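Local coordinates for protein adenosine 5'-monophosphoramidase HNT1 (Candida albicans, PDB 6IQ1) that probably hydrolyses adenosine 5'-monophosphoramidates to AMP and an amine or ammonia, as a homodimeric histidine triad (HINT) hydrolase, at residues D63-P66 / V67-K70; G134-H137 / E138-E142. All coordinates share one frame; numbering follows the deposited sequence.

Contact 1: residues D63-P66 / V67-K70; sequences DILP and VVKK
Asp-63 meets Val-67 one turn further along helix 58-74, where a valine methyl sits obliquely over one face of the carboxylate, nearer OD2: Val-67 CG2 is 3.9 Å from Asp-63 OD2, and closer still, at 3.3 Å, to Asp-63 O. With CG anti to its own nitrogen (chi1 -178°), the acid is turned to the side of its carbonyl carbon, next to that methyl, and OD2 is hydrogen-bonded to Thr-28 OG1, tying the helix to strand 28-32. The backbone bond here is weak, Val-67 N to Asp-63 O at 3.3 Å.

Ile-64 follows with a straighter bond, its O accepting Val-68 N at 2.9 Å. Its CG2 branch comes to 4.2 Å from Val-68 CG2, on the buried side of the helix. In this HIT-domain fold the helix covers the antiparallel sheet: Val-67 and Val-68 both rest on Ile-44 of strand 42-46, while Ile-64 is near Phe-107, a probable AMP-binding residue.

Leu-65 touches the same Val-68 methyl from its CD2, at 4.4 Å, and its carbonyl O takes Lys-69 N at 2.8 Å.

Pro-66 has no N-H to bond to the preceding turn, and the helix kinks there. Its O still receives Lys-70 N at 3.0 Å, with N-H...O at 163°. In the second subunit, Lys-69 NZ is hydrogen-bonded to Ile-56 O and salt-bridged to Asp-58 OD1, and the extended Lys-70 carries NZ to a salt bridge with Asp-148.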
loop_
_atom_site.group_PDB
_atom_site.type_symbol
_atom_site.label_atom_id
_atom_site.label_comp_id
_atom_site.label_asym_id
_atom_site.label_seq_id
_atom_site.Cartn_x
_atom_site.Cartn_y
_atom_site.Cartn_z
ATOM N N ASP D 63 -4.355 3.791 11.594
ATOM C CA ASP D 63 -5.535 4.520 11.168
ATOM C C ASP D 63 -5.641 4.665 9.648
ATOM O O ASP D 63 -6.734 4.944 9.136
ATOM C CB ASP D 63 -5.538 5.893 11.851
ATOM C CG ASP D 63 -6.743 6.710 11.504
ATOM O OD1 ASP D 63 -7.873 6.269 11.784
ATOM O OD2 ASP D 63 -6.564 7.802 10.936
ATOM N N ILE D 64 -4.553 4.427 8.916
ATOM C CA ILE D 64 -4.525 4.722 7.487
ATOM C C ILE D 64 -5.446 3.782 6.702
ATOM O O ILE D 64 -6.351 4.229 5.989
ATOM C CB ILE D 64 -3.080 4.669 6.977
ATOM C CG1 ILE D 64 -2.396 5.976 7.327
ATOM C CG2 ILE D 64 -3.016 4.397 5.455
ATOM C CD1 ILE D 64 -0.921 5.852 7.312
ATOM N N LEU D 65 -5.222 2.475 6.790
ATOM C CA LEU D 65 -6.023 1.560 5.978
ATOM C C LEU D 65 -7.529 1.598 6.286
ATOM O O LEU D 65 -8.320 1.449 5.336
ATOM C CB LEU D 65 -5.461 0.135 6.109
ATOM C CG LEU D 65 -4.046 0.012 5.536
ATOM C CD1 LEU D 65 -3.514 -1.400 5.696
ATOM C CD2 LEU D 65 -3.997 0.483 4.069
ATOM N N PRO D 66 -7.993 1.784 7.529
ATOM C CA PRO D 66 -9.435 2.014 7.701
ATOM C C PRO D 66 -9.929 3.267 6.991
ATOM O O PRO D 66 -11.052 3.273 6.466
ATOM C CB PRO D 66 -9.590 2.101 9.221
ATOM C CG PRO D 66 -8.529 1.207 9.720
ATOM C CD PRO D 66 -7.352 1.483 8.823
ATOM N N VAL D 67 -9.113 4.315 6.910
ATOM C CA VAL D 67 -9.525 5.465 6.111
ATOM C C VAL D 67 -9.584 5.098 4.628
ATOM O O VAL D 67 -10.544 5.457 3.928
ATOM C CB VAL D 67 -8.594 6.656 6.369
ATOM C CG1 VAL D 67 -8.873 7.770 5.360
ATOM C CG2 VAL D 67 -8.747 7.129 7.815
ATOM N N VAL D 68 -8.561 4.386 4.120
ATOM C CA VAL D 68 -8.576 3.972 2.715
ATOM C C VAL D 68 -9.812 3.123 2.440
ATOM O O VAL D 68 -10.491 3.294 1.423
ATOM C CB VAL D 68 -7.277 3.223 2.339
ATOM C CG1 VAL D 68 -7.299 2.795 0.875
ATOM C CG2 VAL D 68 -6.053 4.078 2.612
ATOM N N LYS D 69 -10.149 2.228 3.368
ATOM C CA LYS D 69 -11.345 1.412 3.205
ATOM C C LYS D 69 -12.591 2.280 3.121
ATOM O O LYS D 69 -13.443 2.080 2.248
ATOM C CB LYS D 69 -11.471 0.423 4.357
ATOM C CG LYS D 69 -12.774 -0.315 4.343
ATOM C CD LYS D 69 -12.745 -1.414 5.366
ATOM C CE LYS D 69 -14.108 -1.989 5.586
ATOM N NZ LYS D 69 -14.061 -2.624 6.906
ATOM N N LYS D 70 -12.712 3.256 4.023
ATOM C CA LYS D 70 -13.852 4.162 3.964
ATOM C C LYS D 70 -13.882 4.931 2.636
ATOM O O LYS D 70 -14.960 5.158 2.067
ATOM C CB LYS D 70 -13.827 5.110 5.170
ATOM C CG LYS D 70 -15.192 5.715 5.483
ATOM C CD LYS D 70 -15.110 6.667 6.637
ATOM C CE LYS D 70 -16.392 7.486 6.803
ATOM N NZ LYS D 70 -16.269 8.427 7.946
#

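Contact 2: residues G134-H137 / E138-E142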
loop_
_atom_site.group_PDB
_atom_site.type_symbol
_atom_site.label_atom_id
_atom_site.label_comp_id
_atom_site.label_asym_id
_atom_site.label_seq_id
_atom_site.Cartn_x
_atom_site.Cartn_y
_atom_site.Cartn_z
ATOM N N GLY D 134 15.422 -20.441 1.493
ATOM C CA GLY D 134 15.672 -20.963 2.831
ATOM C C GLY D 134 16.790 -20.233 3.558
ATOM O O GLY D 134 16.667 -19.913 4.741
ATOM N N LYS D 135 17.903 -19.965 2.861
ATOM C CA LYS D 135 19.008 -19.263 3.506
ATOM C C LYS D 135 18.647 -17.813 3.768
ATOM O O LYS D 135 19.031 -17.247 4.800
ATOM C CB LYS D 135 20.283 -19.355 2.661
ATOM C CG LYS D 135 20.545 -20.769 2.110
ATOM C CD LYS D 135 21.821 -20.887 1.274
ATOM C CE LYS D 135 22.229 -22.366 1.029
ATOM N NZ LYS D 135 21.775 -22.922 -0.312
ATOM N N LEU D 136 17.882 -17.209 2.865
ATOM C CA LEU D 136 17.374 -15.872 3.120
ATOM C C LEU D 136 16.426 -15.877 4.314
ATOM O O LEU D 136 16.420 -14.943 5.128
ATOM C CB LEU D 136 16.671 -15.348 1.867
ATOM C CG LEU D 136 15.936 -14.027 2.067
ATOM C CD1 LEU D 136 16.913 -12.875 2.356
ATOM C CD2 LEU D 136 15.086 -13.745 0.859
ATOM N N HIS D 137 15.622 -16.936 4.436
ATOM C CA HIS D 137 14.651 -17.002 5.513
ATOM C C HIS D 137 15.329 -17.173 6.863
ATOM O O HIS D 137 14.830 -16.664 7.880
ATOM C CB HIS D 137 13.680 -18.147 5.265
ATOM C CG HIS D 137 12.751 -18.401 6.406
ATOM N ND1 HIS D 137 12.869 -19.499 7.229
ATOM C CD2 HIS D 137 11.687 -17.699 6.861
ATOM C CE1 HIS D 137 11.911 -19.465 8.138
ATOM N NE2 HIS D 137 11.183 -18.381 7.938
ATOM N N GLU D 138 16.449 -17.898 6.901
ATOM C CA GLU D 138 17.184 -18.031 8.152
ATOM C C GLU D 138 17.837 -16.707 8.532
ATOM O O GLU D 138 17.861 -16.338 9.713
ATOM C CB GLU D 138 18.218 -19.150 8.038
ATOM C CG GLU D 138 19.065 -19.348 9.286
ATOM C CD GLU D 138 20.365 -20.095 9.009
ATOM O OE1 GLU D 138 20.465 -20.763 7.954
ATOM O OE2 GLU D 138 21.293 -20.003 9.845
ATOM N N LYS D 139 18.335 -15.958 7.542
ATOM C CA LYS D 139 18.964 -14.678 7.840
ATOM C C LYS D 139 17.952 -13.674 8.386
ATOM O O LYS D 139 18.250 -12.941 9.334
ATOM C CB LYS D 139 19.654 -14.131 6.591
ATOM C CG LYS D 139 19.962 -12.636 6.674
ATOM C CD LYS D 139 20.712 -12.109 5.454
ATOM C CE LYS D 139 20.717 -10.576 5.473
ATOM N NZ LYS D 139 21.586 -9.940 4.431
ATOM N N LEU D 140 16.743 -13.640 7.816
ATOM C CA LEU D 140 15.723 -12.712 8.301
ATOM C C LEU D 140 15.177 -13.120 9.665
ATOM O O LEU D 140 14.811 -12.256 10.468
ATOM C CB LEU D 140 14.587 -12.610 7.292
ATOM C CG LEU D 140 14.985 -12.059 5.931
ATOM C CD1 LEU D 140 13.761 -12.066 5.028
ATOM C CD2 LEU D 140 15.579 -10.659 6.066
ATOM N N LYS D 141 15.109 -14.420 9.948
ATOM C CA LYS D 141 14.661 -14.853 11.266
ATOM C C LYS D 141 15.628 -14.407 12.359
ATOM O O LYS D 141 15.191 -13.925 13.409
ATOM C CB LYS D 141 14.469 -16.372 11.295
ATOM C CG LYS D 141 13.015 -16.780 11.151
ATOM C CD LYS D 141 12.695 -17.971 12.012
ATOM C CE LYS D 141 13.463 -19.195 11.524
ATOM N NZ LYS D 141 13.174 -20.423 12.325
ATOM N N GLU D 142 16.939 -14.552 12.134
ATOM C CA GLU D 142 17.918 -14.059 13.104
ATOM C C GLU D 142 17.676 -12.584 13.397
ATOM O O GLU D 142 17.624 -12.162 14.558
ATOM C CB GLU D 142 19.355 -14.283 12.599
ATOM C CG GLU D 142 19.805 -15.755 12.627
ATOM C CD GLU D 142 21.189 -16.022 11.989
ATOM O OE1 GLU D 142 21.883 -16.962 12.449
ATOM O OE2 GLU D 142 21.586 -15.312 11.029
#
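The imidazole of His-137 and the aliphatic chain of Lys-141 lie obliquely across one another, one turn apart on helix 130-147. The lysine chain turns about its CG-CD bond (chi3 -66°) and brings CE to 3.7 Å from His-137 CE1, while its CG lies 4.0 Å from NE2, so the contact is made by methylene groups rather than by the ammonium. CG of His-137 stands anti to the backbone N (chi1 173°), which swings the ring to the side of the carbonyl carbon, within reach of Lys-141, and a hydrogen bond from NE2 to Lys-21 O of the second subunit fixes the ring's direction.

Leu-136 and Leu-140 form the second crossing pair. CD1 of Leu-136 comes to 4.1 Å from Leu-140 CG, and Leu-140 CG also sits 3.3 Å from Leu-136 O. Leu-136, His-137 and Leu-140 pack against the other protomer of the HINT homodimer, Leu-136 on Glu-39 and the other two on Leu-32 of that subunit.

The exposed Glu-138 and Lys-139 take extended shapes and meet the preceding turn mainly through their CB atoms. Regular alpha-helical bonds run beneath these side chains, among them Glu-138 N to Gly-134 O at 3.0 Å, Leu-140 N to Leu-136 O at 3.0 Å and Lys-141 N to His-137 O at 3.1 Å.

Contacts 1 and 2 each join successive turns of a single helix, 58-74 and 130-147 respectively, with centres about 32 Å apart, too distant to meet. Contact 1 is the more buried: its valines face the sheet, near the probable AMP-binding region, Leu-65 turns to the second subunit, and charged ends reach strand 28-32 or that subunit. Contact 2 lies on the surface, rich in lysine and glutamate, and its one buried residue is Leu-140. Both meet the second subunit, but 63-70 does so with apolar packing, lysine salt bridges and a lysine-to-carbonyl hydrogen bond, whereas 134-142 uses a histidine-to-carbonyl hydrogen bond and leucine packing. A proline kink marks contact 1; contact 2 stays regular.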